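Trimethylamine-N-oxide reductase (Haemophilus influenzae, PDB 7L5I) probably reduces trimethylamine N-oxide and related oxides at a molybdenum centre carried by two molybdopterin guanine dinucleotide cofactors. Local coordinates at residues A[223-228]-A[516-521]; A[395-400]-A[579-584]; A[522-527]-A[598-603]; A[570-575]-A[585-590]. All coordinates share one frame; numbering follows the deposited sequence.

Contact 1: A[223-228]-A[516-521]; sequences AWMSTD and AGDYSM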
loop_
_atom_site.group_PDB
_atom_site.type_symbol
_atom_site.label_atom_id
_atom_site.label_comp_id
_atom_site.label_asym_id
_atom_site.label_seq_id
_atom_site.Cartn_x
_atom_site.Cartn_y
_atom_site.Cartn_z
ATOM N N ALA A 223 -7.686 -6.868 0.368
ATOM C CA ALA A 223 -8.138 -5.891 1.352
ATOM C C ALA A 223 -7.276 -6.036 2.606
ATOM O O ALA A 223 -6.596 -7.041 2.813
ATOM C CB ALA A 223 -9.623 -6.070 1.682
ATOM N N TRP A 224 -7.278 -4.974 3.426
ATOM C CA TRP A 224 -6.528 -5.000 4.676
ATOM C C TRP A 224 -7.048 -6.085 5.604
ATOM O O TRP A 224 -6.269 -6.746 6.292
ATOM C CB TRP A 224 -6.595 -3.625 5.344
ATOM C CG TRP A 224 -5.890 -3.580 6.663
ATOM C CD1 TRP A 224 -6.485 -3.537 7.915
ATOM C CD2 TRP A 224 -4.476 -3.578 6.890
ATOM N NE1 TRP A 224 -5.518 -3.534 8.897
ATOM C CE2 TRP A 224 -4.276 -3.538 8.289
ATOM C CE3 TRP A 224 -3.356 -3.596 6.054
ATOM C CZ2 TRP A 224 -3.005 -3.517 8.858
ATOM C CZ3 TRP A 224 -2.073 -3.585 6.635
ATOM C CH2 TRP A 224 -1.918 -3.534 8.024
ATOM N N MET A 225 -8.360 -6.261 5.661
ATOM C CA MET A 225 -8.919 -7.446 6.305
ATOM C C MET A 225 -8.920 -8.541 5.244
ATOM O O MET A 225 -7.852 -9.022 4.868
ATOM C CB MET A 225 -10.277 -7.112 6.884
ATOM C CG MET A 225 -10.080 -6.166 8.055
ATOM S SD MET A 225 -11.602 -5.620 8.842
ATOM C CE MET A 225 -12.281 -4.610 7.565
ATOM N N SER A 226 -10.074 -8.908 4.723
ATOM C CA SER A 226 -10.142 -9.931 3.678
ATOM C C SER A 226 -11.116 -9.443 2.617
ATOM O O SER A 226 -12.252 -9.107 2.939
ATOM C CB SER A 226 -10.576 -11.268 4.292
ATOM O OG SER A 226 -10.652 -12.298 3.341
ATOM N N THR A 227 -10.696 -9.402 1.352
ATOM C CA THR A 227 -11.557 -8.755 0.364
ATOM C C THR A 227 -12.949 -9.387 0.291
ATOM O O THR A 227 -13.091 -10.606 0.193
ATOM C CB THR A 227 -10.913 -8.766 -1.028
ATOM O OG1 THR A 227 -11.846 -8.180 -1.949
ATOM C CG2 THR A 227 -10.527 -10.167 -1.517
ATOM N N ASP A 228 -13.988 -8.529 0.293
ATOM C CA ASP A 228 -15.366 -9.004 0.112
ATOM C C ASP A 228 -15.701 -9.339 -1.332
ATOM O O ASP A 228 -16.762 -9.933 -1.577
ATOM C CB ASP A 228 -16.377 -7.989 0.696
ATOM C CG ASP A 228 -16.433 -6.642 -0.046
ATOM O OD1 ASP A 228 -16.172 -6.549 -1.249
ATOM O OD2 ASP A 228 -16.796 -5.630 0.623
ATOM N N ALA A 516 -14.984 -9.646 6.080
ATOM C CA ALA A 516 -15.103 -9.242 4.689
ATOM C C ALA A 516 -15.108 -7.727 4.629
ATOM O O ALA A 516 -15.974 -7.077 5.223
ATOM C CB ALA A 516 -16.377 -9.808 4.078
ATOM N N GLY A 517 -14.140 -7.157 3.905
ATOM C CA GLY A 517 -13.899 -5.743 4.043
ATOM C C GLY A 517 -13.381 -5.066 2.793
ATOM O O GLY A 517 -13.351 -5.683 1.723
ATOM N N ASP A 518 -12.968 -3.796 2.908
ATOM C CA ASP A 518 -12.786 -3.130 4.191
ATOM C C ASP A 518 -13.886 -2.169 4.636
ATOM O O ASP A 518 -13.775 -1.548 5.683
ATOM C CB ASP A 518 -11.460 -2.321 4.156
ATOM C CG ASP A 518 -10.216 -3.212 4.213
ATOM O OD1 ASP A 518 -10.332 -4.338 4.689
ATOM O OD2 ASP A 518 -9.121 -2.776 3.785
ATOM N N TYR A 519 -14.930 -2.022 3.844
ATOM C CA TYR A 519 -15.979 -1.067 4.203
ATOM C C TYR A 519 -17.334 -1.711 4.390
ATOM O O TYR A 519 -18.122 -1.240 5.228
ATOM C CB TYR A 519 -16.074 0.022 3.127
ATOM C CG TYR A 519 -14.770 0.751 2.961
ATOM C CD1 TYR A 519 -14.456 1.827 3.763
ATOM C CD2 TYR A 519 -13.822 0.342 2.026
ATOM C CE1 TYR A 519 -13.254 2.523 3.625
ATOM C CE2 TYR A 519 -12.602 1.027 1.895
ATOM C CZ TYR A 519 -12.323 2.112 2.712
ATOM O OH TYR A 519 -11.140 2.831 2.596
ATOM N N SER A 520 -17.642 -2.745 3.623
ATOM C CA SER A 520 -18.958 -3.364 3.729
ATOM C C SER A 520 -19.150 -4.020 5.079
ATOM O O SER A 520 -20.267 -4.022 5.612
ATOM C CB SER A 520 -19.135 -4.411 2.622
ATOM O OG SER A 520 -18.242 -5.480 2.819
ATOM N N MET A 521 -18.079 -4.568 5.642
ATOM C CA MET A 521 -18.158 -5.381 6.838
ATOM C C MET A 521 -19.253 -6.434 6.708
ATOM O O MET A 521 -20.000 -6.691 7.652
ATOM C CB MET A 521 -18.400 -4.508 8.068
ATOM C CG MET A 521 -17.421 -3.392 8.197
ATOM S SD MET A 521 -15.718 -4.020 8.079
ATOM C CE MET A 521 -15.415 -4.365 9.753
HETATM O O HOH W 1 -16.008 -3.164 1.373
#
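D518 faces two consecutive backbone amides of 223-228 with its carboxylate, beside the short parallel pairing that makes strand 226-227 the edge of a four-stranded mixed sheet. D518 OD2 accepts from W224 N and D518 OD1 from M225 N, each on its syn lone pair and each at 2.9 Å; the second bond is nearly straight, 172°. This double grip fixes the turn of the carboxylate, and S389 adds a weak bond to OD2. A cis peptide precedes D518. M225 runs obliquely across the aspartate, its chain bent at chi3 (-68°), and its CE methyl comes to 3.5 Å from M521 SD, the two methionines meeting at about a right angle. The same CE lies 4.0 Å from G517 CA. The W224 indole projects away from 516-521, edge-to-face with W144 and about 5 Å from the bound oxygen atom at its nearest, so the clamped amides probably steady a residue beside the active site. In the sheet itself G517 N bonds S226 O at 2.9 Å and D228 N bonds G517 O at 3.2 Å. Beyond it, S520 OG donates to the anti side of D228 OD2 at 2.6 Å, 19° out of the carboxylate plane.

Contact 2: A[395-400]-A[579-584]; sequences TATGGI and RANRVA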
loop_
_atom_site.group_PDB
_atom_site.type_symbol
_atom_site.label_atom_id
_atom_site.label_comp_id
_atom_site.label_asym_id
_atom_site.label_seq_id
_atom_site.Cartn_x
_atom_site.Cartn_y
_atom_site.Cartn_z
ATOM N N THR A 395 -22.416 -0.485 3.268
ATOM C CA THR A 395 -22.130 -0.970 4.606
ATOM C C THR A 395 -23.260 -1.852 5.123
ATOM O O THR A 395 -24.420 -1.428 5.170
ATOM C CB THR A 395 -21.921 0.202 5.561
ATOM O OG1 THR A 395 -20.971 1.126 5.005
ATOM C CG2 THR A 395 -21.437 -0.302 6.912
ATOM N N ALA A 396 -22.915 -3.054 5.574
ATOM C CA ALA A 396 -23.926 -3.980 6.059
ATOM C C ALA A 396 -24.327 -3.629 7.484
ATOM O O ALA A 396 -23.596 -2.950 8.222
ATOM C CB ALA A 396 -23.416 -5.419 6.013
ATOM N N THR A 397 -25.501 -4.118 7.875
ATOM C CA THR A 397 -25.953 -4.018 9.255
ATOM C C THR A 397 -25.590 -5.292 10.002
ATOM O O THR A 397 -26.099 -6.378 9.687
ATOM C CB THR A 397 -27.465 -3.773 9.311
ATOM O OG1 THR A 397 -27.744 -2.564 8.584
ATOM C CG2 THR A 397 -27.914 -3.628 10.752
ATOM N N GLY A 398 -24.724 -5.161 10.981
ATOM C CA GLY A 398 -24.303 -6.310 11.747
ATOM C C GLY A 398 -23.443 -5.873 12.901
ATOM O O GLY A 398 -23.808 -4.954 13.635
ATOM N N GLY A 399 -22.297 -6.520 13.054
ATOM C CA GLY A 399 -21.329 -6.124 14.069
ATOM C C GLY A 399 -19.937 -6.360 13.534
ATOM O O GLY A 399 -19.746 -7.050 12.522
ATOM N N ILE A 400 -18.968 -5.730 14.186
ATOM C CA ILE A 400 -17.570 -5.797 13.780
ATOM C C ILE A 400 -16.783 -6.470 14.898
ATOM O O ILE A 400 -16.899 -6.087 16.074
ATOM C CB ILE A 400 -16.998 -4.399 13.483
ATOM C CG1 ILE A 400 -17.784 -3.720 12.350
ATOM C CG2 ILE A 400 -15.525 -4.509 13.130
ATOM C CD1 ILE A 400 -17.428 -2.294 12.190
ATOM N N ARG A 579 -26.429 -7.526 18.020
ATOM C CA ARG A 579 -27.669 -7.584 18.783
ATOM C C ARG A 579 -28.273 -6.197 18.937
ATOM O O ARG A 579 -29.491 -6.023 18.786
ATOM C CB ARG A 579 -27.414 -8.229 20.149
ATOM C CG ARG A 579 -28.635 -8.308 21.040
ATOM C CD ARG A 579 -28.287 -8.995 22.378
ATOM N NE ARG A 579 -27.205 -8.273 23.022
ATOM C CZ ARG A 579 -26.244 -8.828 23.755
ATOM N NH1 ARG A 579 -26.215 -10.139 23.974
ATOM N NH2 ARG A 579 -25.307 -8.055 24.272
ATOM N N ALA A 580 -27.437 -5.191 19.225
ATOM C CA ALA A 580 -27.939 -3.829 19.352
ATOM C C ALA A 580 -28.506 -3.317 18.035
ATOM O O ALA A 580 -29.438 -2.498 18.032
ATOM C CB ALA A 580 -26.834 -2.897 19.855
ATOM N N ASN A 581 -27.973 -3.786 16.908
ATOM C CA ASN A 581 -28.515 -3.484 15.585
ATOM C C ASN A 581 -29.672 -4.400 15.189
ATOM O O ASN A 581 -30.121 -4.344 14.040
ATOM C CB ASN A 581 -27.408 -3.579 14.527
ATOM C CG ASN A 581 -26.449 -2.411 14.581
ATOM O OD1 ASN A 581 -26.836 -1.294 14.928
ATOM N ND2 ASN A 581 -25.184 -2.661 14.233
ATOM N N ARG A 582 -30.149 -5.250 16.110
ATOM C CA ARG A 582 -31.284 -6.151 15.879
ATOM C C ARG A 582 -30.962 -7.223 14.837
ATOM O O ARG A 582 -31.812 -7.584 14.012
ATOM C CB ARG A 582 -32.554 -5.370 15.493
ATOM C CG ARG A 582 -32.924 -4.212 16.430
ATOM C CD ARG A 582 -32.637 -4.505 17.906
ATOM N NE ARG A 582 -33.582 -5.437 18.532
ATOM C CZ ARG A 582 -33.299 -6.203 19.591
ATOM N NH1 ARG A 582 -32.080 -6.182 20.136
ATOM N NH2 ARG A 582 -34.232 -7.010 20.097
ATOM N N VAL A 583 -29.739 -7.743 14.891
ATOM C CA VAL A 583 -29.270 -8.826 14.022
ATOM C C VAL A 583 -28.826 -9.976 14.928
ATOM O O VAL A 583 -27.935 -9.806 15.772
ATOM C CB VAL A 583 -28.120 -8.372 13.107
ATOM C CG1 VAL A 583 -27.530 -9.549 12.352
ATOM C CG2 VAL A 583 -28.596 -7.311 12.128
ATOM N N ALA A 584 -29.464 -11.130 14.755
ATOM C CA ALA A 584 -29.145 -12.336 15.494
ATOM C C ALA A 584 -27.925 -12.998 14.878
ATOM O O ALA A 584 -27.853 -13.157 13.658
ATOM C CB ALA A 584 -30.320 -13.303 15.459
#
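T397 lays its CG2 methyl over the aliphatic root of N581, 3.8 Å from N581 CB, and against the V583 CG2 methyl at 4.0 Å. With CG2 opposite its own backbone N, T397 puts the methyl rather than the hydroxyl into this junction, slanting across both neighbours. V583 CG2 also rests 3.6 Å from the T397 carbonyl O, so the valine branch touches both the threonine's methyl and its main chain. One hydrogen bond ties the two pieces together: N581 ND2 donates to G398 O at 2.7 Å with an N-H...O angle of 157°. The donor lies in the carbonyl plane and the acceptor only 5° out of the amide plane, so the amide meets G398 O edge-on, through one N-H. The contact is small and lies at the protein surface. Behind it, T397 pairs through its backbone with E601, and V583 leans on F600. What presents N581 and V583 is the end of helix 563-580: R582 N and R582 NH1 approach R579 O from opposite faces of its plane, the side-chain bond being 2.9 Å long. R582, at positive phi, is the C-prime residue of a Schellman motif closed by V583 N to A578 O.

Contact 3: A[522-527]-A[598-603]; sequences MSVYPM and LSFEAG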
loop_
_atom_site.group_PDB
_atom_site.type_symbol
_atom_site.label_atom_id
_atom_site.label_comp_id
_atom_site.label_asym_id
_atom_site.label_seq_id
_atom_site.Cartn_x
_atom_site.Cartn_y
_atom_site.Cartn_z
ATOM N N MET A 522 -19.352 -7.056 5.532
ATOM C CA MET A 522 -20.536 -7.839 5.217
ATOM C C MET A 522 -20.474 -9.290 5.693
ATOM O O MET A 522 -21.480 -9.997 5.574
ATOM C CB MET A 522 -20.797 -7.818 3.713
ATOM C CG MET A 522 -19.729 -8.461 2.937
ATOM S SD MET A 522 -20.244 -8.693 1.229
ATOM C CE MET A 522 -20.695 -7.055 0.813
ATOM N N SER A 523 -19.340 -9.743 6.224
ATOM C CA SER A 523 -19.250 -11.101 6.739
ATOM C C SER A 523 -18.176 -11.190 7.814
ATOM O O SER A 523 -17.188 -10.449 7.788
ATOM C CB SER A 523 -18.895 -12.138 5.665
ATOM O OG SER A 523 -19.644 -11.934 4.482
ATOM N N VAL A 524 -18.359 -12.154 8.722
ATOM C CA VAL A 524 -17.303 -12.639 9.603
ATOM C C VAL A 524 -16.734 -13.898 8.964
ATOM O O VAL A 524 -17.475 -14.848 8.671
ATOM C CB VAL A 524 -17.817 -12.936 11.014
ATOM C CG1 VAL A 524 -16.676 -13.357 11.910
ATOM C CG2 VAL A 524 -18.520 -11.738 11.556
ATOM N N TYR A 525 -15.433 -13.883 8.703
ATOM C CA TYR A 525 -14.760 -15.001 8.058
ATOM C C TYR A 525 -13.975 -15.798 9.087
ATOM O O TYR A 525 -13.088 -15.236 9.751
ATOM C CB TYR A 525 -13.803 -14.502 6.978
ATOM C CG TYR A 525 -14.380 -13.980 5.690
ATOM C CD1 TYR A 525 -15.693 -14.219 5.307
ATOM C CD2 TYR A 525 -13.562 -13.264 4.814
ATOM C CE1 TYR A 525 -16.172 -13.736 4.096
ATOM C CE2 TYR A 525 -14.026 -12.822 3.620
ATOM C CZ TYR A 525 -15.319 -13.052 3.256
ATOM O OH TYR A 525 -15.770 -12.572 2.038
ATOM N N PRO A 526 -14.233 -17.092 9.244
ATOM C CA PRO A 526 -13.377 -17.911 10.092
ATOM C C PRO A 526 -12.053 -18.170 9.404
ATOM O O PRO A 526 -11.986 -18.267 8.178
ATOM C CB PRO A 526 -14.183 -19.211 10.254
ATOM C CG PRO A 526 -14.932 -19.318 8.975
ATOM C CD PRO A 526 -15.267 -17.910 8.560
ATOM N N MET A 527 -10.986 -18.279 10.206
ATOM C CA MET A 527 -9.670 -18.667 9.690
ATOM C C MET A 527 -9.220 -19.906 10.454
ATOM O O MET A 527 -8.387 -19.826 11.357
ATOM C CB MET A 527 -8.659 -17.517 9.817
ATOM C CG MET A 527 -9.022 -16.276 9.042
ATOM S SD MET A 527 -7.918 -14.869 9.327
ATOM C CE MET A 527 -6.383 -15.566 8.740
ATOM N N LEU A 598 -20.086 -16.037 7.873
ATOM C CA LEU A 598 -21.360 -15.570 8.413
ATOM C C LEU A 598 -21.626 -14.217 7.781
ATOM O O LEU A 598 -20.865 -13.275 8.006
ATOM C CB LEU A 598 -21.301 -15.445 9.934
ATOM C CG LEU A 598 -22.543 -14.904 10.655
ATOM C CD1 LEU A 598 -23.649 -15.919 10.491
ATOM C CD2 LEU A 598 -22.234 -14.638 12.092
ATOM N N SER A 599 -22.692 -14.109 7.000
ATOM C CA SER A 599 -22.920 -12.904 6.220
ATOM C C SER A 599 -24.054 -12.039 6.746
ATOM O O SER A 599 -25.064 -12.545 7.256
ATOM C CB SER A 599 -23.169 -13.280 4.760
ATOM O OG SER A 599 -21.934 -13.726 4.216
ATOM N N PHE A 600 -23.868 -10.732 6.608
ATOM C CA PHE A 600 -24.834 -9.695 6.936
ATOM C C PHE A 600 -25.348 -9.081 5.642
ATOM O O PHE A 600 -24.765 -9.264 4.578
ATOM C CB PHE A 600 -24.191 -8.598 7.782
ATOM C CG PHE A 600 -23.555 -9.080 9.051
ATOM C CD1 PHE A 600 -24.311 -9.693 10.040
ATOM C CD2 PHE A 600 -22.210 -8.897 9.273
ATOM C CE1 PHE A 600 -23.724 -10.126 11.210
ATOM C CE2 PHE A 600 -21.625 -9.327 10.440
ATOM C CZ PHE A 600 -22.390 -9.944 11.416
ATOM N N GLU A 601 -26.418 -8.294 5.748
ATOM C CA GLU A 601 -27.033 -7.651 4.596
ATOM C C GLU A 601 -27.002 -6.139 4.768
ATOM O O GLU A 601 -27.061 -5.633 5.883
ATOM C CB GLU A 601 -28.489 -8.104 4.408
ATOM C CG GLU A 601 -28.655 -9.553 4.012
ATOM C CD GLU A 601 -30.111 -9.981 4.025
ATOM O OE1 GLU A 601 -30.881 -9.450 4.860
ATOM O OE2 GLU A 601 -30.488 -10.843 3.200
ATOM N N ALA A 602 -26.896 -5.426 3.647
ATOM C CA ALA A 602 -26.988 -3.968 3.655
ATOM C C ALA A 602 -28.441 -3.525 3.512
ATOM O O ALA A 602 -29.183 -4.048 2.679
ATOM C CB ALA A 602 -26.178 -3.375 2.511
ATOM N N GLY A 603 -28.821 -2.531 4.298
ATOM C CA GLY A 603 -30.145 -1.952 4.216
ATOM C C GLY A 603 -30.251 -0.822 3.208
ATOM O O GLY A 603 -29.283 -0.396 2.570
#
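S523 and S599 sit side by side on one face of an antiparallel strand pair, with S523 OG hydrogen-bonded to S599 OG at 2.9 Å; either hydroxyl could be the donor. They form a non-hydrogen-bonded pair, and the backbones are close enough there for S523 CA to lie 3.0 Å from L598 O in a CA-H...O contact. The next pair, V524 with L598, is hydrogen-bonded in both directions: V524 N to L598 O at 2.8 Å, L598 N to V524 O at 3.0 Å. On the far side of the serines F600 N meets M522 O at 2.7 Å, almost straight at 177°. V524 and L598 share the face opposite the serines. F600 sets its CG beside the backbone N (chi1 -57°), and the ring comes up to V524, CE2 lying 4.1 Å from V524 CG2. Further out, L598 rests on M585 and P586, while M522 packs on V393 and A516. Strand 598-599 is an outermost strand of the four-stranded mixed sheet, and 523-527 lies between it and strand 512-517; F591 of helix 588-594 covers the V524 and L598 face and also touches P526.

Contact 4: A[570-575]-A[585-590]; sequences FYNAAF and MPRFDK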
loop_
_atom_site.group_PDB
_atom_site.type_symbol
_atom_site.label_atom_id
_atom_site.label_comp_id
_atom_site.label_asym_id
_atom_site.label_seq_id
_atom_site.Cartn_x
_atom_site.Cartn_y
_atom_site.Cartn_z
ATOM N N PHE A 570 -12.999 -11.529 20.754
ATOM C CA PHE A 570 -13.127 -10.720 19.548
ATOM C C PHE A 570 -14.480 -10.934 18.869
ATOM O O PHE A 570 -15.139 -9.976 18.466
ATOM C CB PHE A 570 -11.983 -11.015 18.564
ATOM C CG PHE A 570 -10.615 -10.744 19.109
ATOM C CD1 PHE A 570 -10.404 -9.747 20.065
ATOM C CD2 PHE A 570 -9.529 -11.482 18.678
ATOM C CE1 PHE A 570 -9.154 -9.530 20.590
ATOM C CE2 PHE A 570 -8.273 -11.243 19.198
ATOM C CZ PHE A 570 -8.092 -10.267 20.139
ATOM N N TYR A 571 -14.918 -12.189 18.751
ATOM C CA TYR A 571 -16.204 -12.471 18.126
ATOM C C TYR A 571 -17.345 -11.830 18.897
ATOM O O TYR A 571 -18.284 -11.289 18.306
ATOM C CB TYR A 571 -16.396 -13.985 18.038
ATOM C CG TYR A 571 -17.657 -14.404 17.343
ATOM C CD1 TYR A 571 -17.677 -14.587 15.961
ATOM C CD2 TYR A 571 -18.821 -14.629 18.060
ATOM C CE1 TYR A 571 -18.821 -14.952 15.321
ATOM C CE2 TYR A 571 -19.990 -15.017 17.423
ATOM C CZ TYR A 571 -19.970 -15.178 16.052
ATOM O OH TYR A 571 -21.093 -15.573 15.367
ATOM N N ASN A 572 -17.278 -11.876 20.223
ATOM C CA ASN A 572 -18.386 -11.395 21.037
ATOM C C ASN A 572 -18.578 -9.891 20.920
ATOM O O ASN A 572 -19.682 -9.396 21.143
ATOM C CB ASN A 572 -18.190 -11.788 22.493
ATOM C CG ASN A 572 -18.610 -13.219 22.762
ATOM O OD1 ASN A 572 -19.286 -13.846 21.951
ATOM N ND2 ASN A 572 -18.239 -13.730 23.923
ATOM N N ALA A 573 -17.530 -9.134 20.587
ATOM C CA ALA A 573 -17.724 -7.727 20.281
ATOM C C ALA A 573 -18.698 -7.556 19.115
ATOM O O ALA A 573 -19.555 -6.668 19.131
ATOM C CB ALA A 573 -16.379 -7.072 19.966
ATOM N N ALA A 574 -18.565 -8.386 18.082
ATOM C CA ALA A 574 -19.492 -8.317 16.960
ATOM C C ALA A 574 -20.877 -8.789 17.376
ATOM O O ALA A 574 -21.886 -8.188 16.988
ATOM C CB ALA A 574 -18.962 -9.145 15.782
ATOM N N PHE A 575 -20.934 -9.856 18.177
ATOM C CA PHE A 575 -22.202 -10.417 18.631
ATOM C C PHE A 575 -23.041 -9.368 19.349
ATOM O O PHE A 575 -24.232 -9.201 19.051
ATOM C CB PHE A 575 -21.908 -11.630 19.521
ATOM C CG PHE A 575 -23.143 -12.346 19.983
ATOM C CD1 PHE A 575 -23.841 -11.880 21.076
ATOM C CD2 PHE A 575 -23.610 -13.463 19.313
ATOM C CE1 PHE A 575 -24.997 -12.517 21.505
ATOM C CE2 PHE A 575 -24.767 -14.108 19.735
ATOM C CZ PHE A 575 -25.464 -13.621 20.823
ATOM N N MET A 585 -26.964 -13.362 15.722
ATOM C CA MET A 585 -25.783 -14.110 15.331
ATOM C C MET A 585 -25.698 -15.393 16.152
ATOM O O MET A 585 -26.193 -15.443 17.283
ATOM C CB MET A 585 -24.499 -13.297 15.561
ATOM C CG MET A 585 -24.252 -12.188 14.556
ATOM S SD MET A 585 -22.829 -11.214 15.033
ATOM C CE MET A 585 -21.446 -12.290 14.628
ATOM N N PRO A 586 -25.100 -16.452 15.606
ATOM C CA PRO A 586 -24.768 -17.609 16.443
ATOM C C PRO A 586 -23.731 -17.208 17.471
ATOM O O PRO A 586 -22.946 -16.284 17.243
ATOM C CB PRO A 586 -24.194 -18.614 15.443
ATOM C CG PRO A 586 -23.650 -17.769 14.332
ATOM C CD PRO A 586 -24.590 -16.589 14.232
ATOM N N ARG A 587 -23.713 -17.912 18.602
ATOM C CA ARG A 587 -22.601 -17.728 19.523
ATOM C C ARG A 587 -21.323 -18.292 18.900
ATOM O O ARG A 587 -21.352 -19.017 17.907
ATOM C CB ARG A 587 -22.877 -18.395 20.863
ATOM C CG ARG A 587 -23.760 -17.545 21.805
ATOM C CD ARG A 587 -22.994 -16.352 22.357
ATOM N NE ARG A 587 -23.748 -15.610 23.364
ATOM C CZ ARG A 587 -23.350 -14.464 23.913
ATOM N NH1 ARG A 587 -22.195 -13.901 23.555
ATOM N NH2 ARG A 587 -24.116 -13.869 24.819
ATOM N N PHE A 588 -20.178 -17.957 19.507
ATOM C CA PHE A 588 -18.898 -18.314 18.895
ATOM C C PHE A 588 -18.748 -19.815 18.675
ATOM O O PHE A 588 -18.227 -20.245 17.641
ATOM C CB PHE A 588 -17.751 -17.825 19.752
ATOM C CG PHE A 588 -16.403 -18.190 19.216
ATOM C CD1 PHE A 588 -15.912 -17.610 18.069
ATOM C CD2 PHE A 588 -15.641 -19.132 19.851
ATOM C CE1 PHE A 588 -14.652 -17.958 17.586
ATOM C CE2 PHE A 588 -14.404 -19.475 19.371
ATOM C CZ PHE A 588 -13.912 -18.886 18.243
ATOM N N ASP A 589 -19.131 -20.625 19.658
ATOM C CA ASP A 589 -18.902 -22.062 19.536
ATOM C C ASP A 589 -19.573 -22.621 18.289
ATOM O O ASP A 589 -18.981 -23.438 17.565
ATOM C CB ASP A 589 -19.420 -22.775 20.783
ATOM C CG ASP A 589 -19.292 -24.288 20.681
ATOM O OD1 ASP A 589 -18.147 -24.763 20.548
ATOM O OD2 ASP A 589 -20.322 -25.002 20.725
ATOM N N LYS A 590 -20.809 -22.193 18.030
ATOM C CA LYS A 590 -21.557 -22.650 16.871
ATOM C C LYS A 590 -20.964 -22.093 15.593
ATOM O O LYS A 590 -20.760 -22.824 14.612
ATOM C CB LYS A 590 -23.025 -22.238 17.032
ATOM C CG LYS A 590 -23.968 -22.700 15.949
ATOM C CD LYS A 590 -25.401 -22.230 16.306
ATOM C CE LYS A 590 -26.473 -23.243 15.959
ATOM N NZ LYS A 590 -27.688 -23.101 16.834
HETATM O O HOH W 2 -20.034 -16.262 21.830
HETATM O O HOH W 3 -26.392 -10.993 17.957
#
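F575 carries CG opposite its backbone N (chi1 -176°), and R587 folds back at chi2 (-72°); together these torsions lay the guanidinium flat on one face of the phenyl ring. The planes are 10° apart and the group centres 3.9 Å, a stacked cation-pi pair in which R587 CZ stands 3.5 Å from F575 CE1. R587 CD adds a CH-pi contact over the same face. At the guanidinium edge, N572 OD1 takes a weak bond from R587 NH1 at 3.3 Å. Water 3 covers the opposite face of F575, held by F575 O. These residues join two consecutive helices of a helix-loop-helix: 563-580 supplies Y571 and F575, and R587 is the N-cap of 588-594. Y571 points its hydroxyl into the connecting loop, and OH donates to P586 O at 2.7 Å. That carbonyl oxygen lies at the edge of both rings, near the plane of each, with F575 CD2 3.6 Å away. M585 comes at Y571 from the opposite direction and puts CE 3.5 Å from Y571 CZ, while A574 CB is next to the same methyl. Nearer the start of the second helix, F588 CA sits off-centre over the Y571 ring as a CH-pi donor, and F588 CD1 packs 3.7 Å from Y571 CB.

All four contacts lie on one side of the chain's centre and step outward from the active-site side to the surface. Contacts 1 and 3, centres about 10 Å apart, belong to one four-stranded sheet: 516-521 runs directly into 522-527, so contact 3 opens where contact 1 closes. Contact 2 crosses the other three along the chain; its loop, 395-400, bonds S520 through A396 and E601 through T397, and packs on A574. Contacts 2 and 4, centres about 12 Å apart, share helix 563-580. Contact 4 falls between the two halves of contact 3, with L598 bearing on M585 and Y571. Sheet, loop and helix pair thus touch one another in turn, from the strand beside W224 out to the end of helix 563-580.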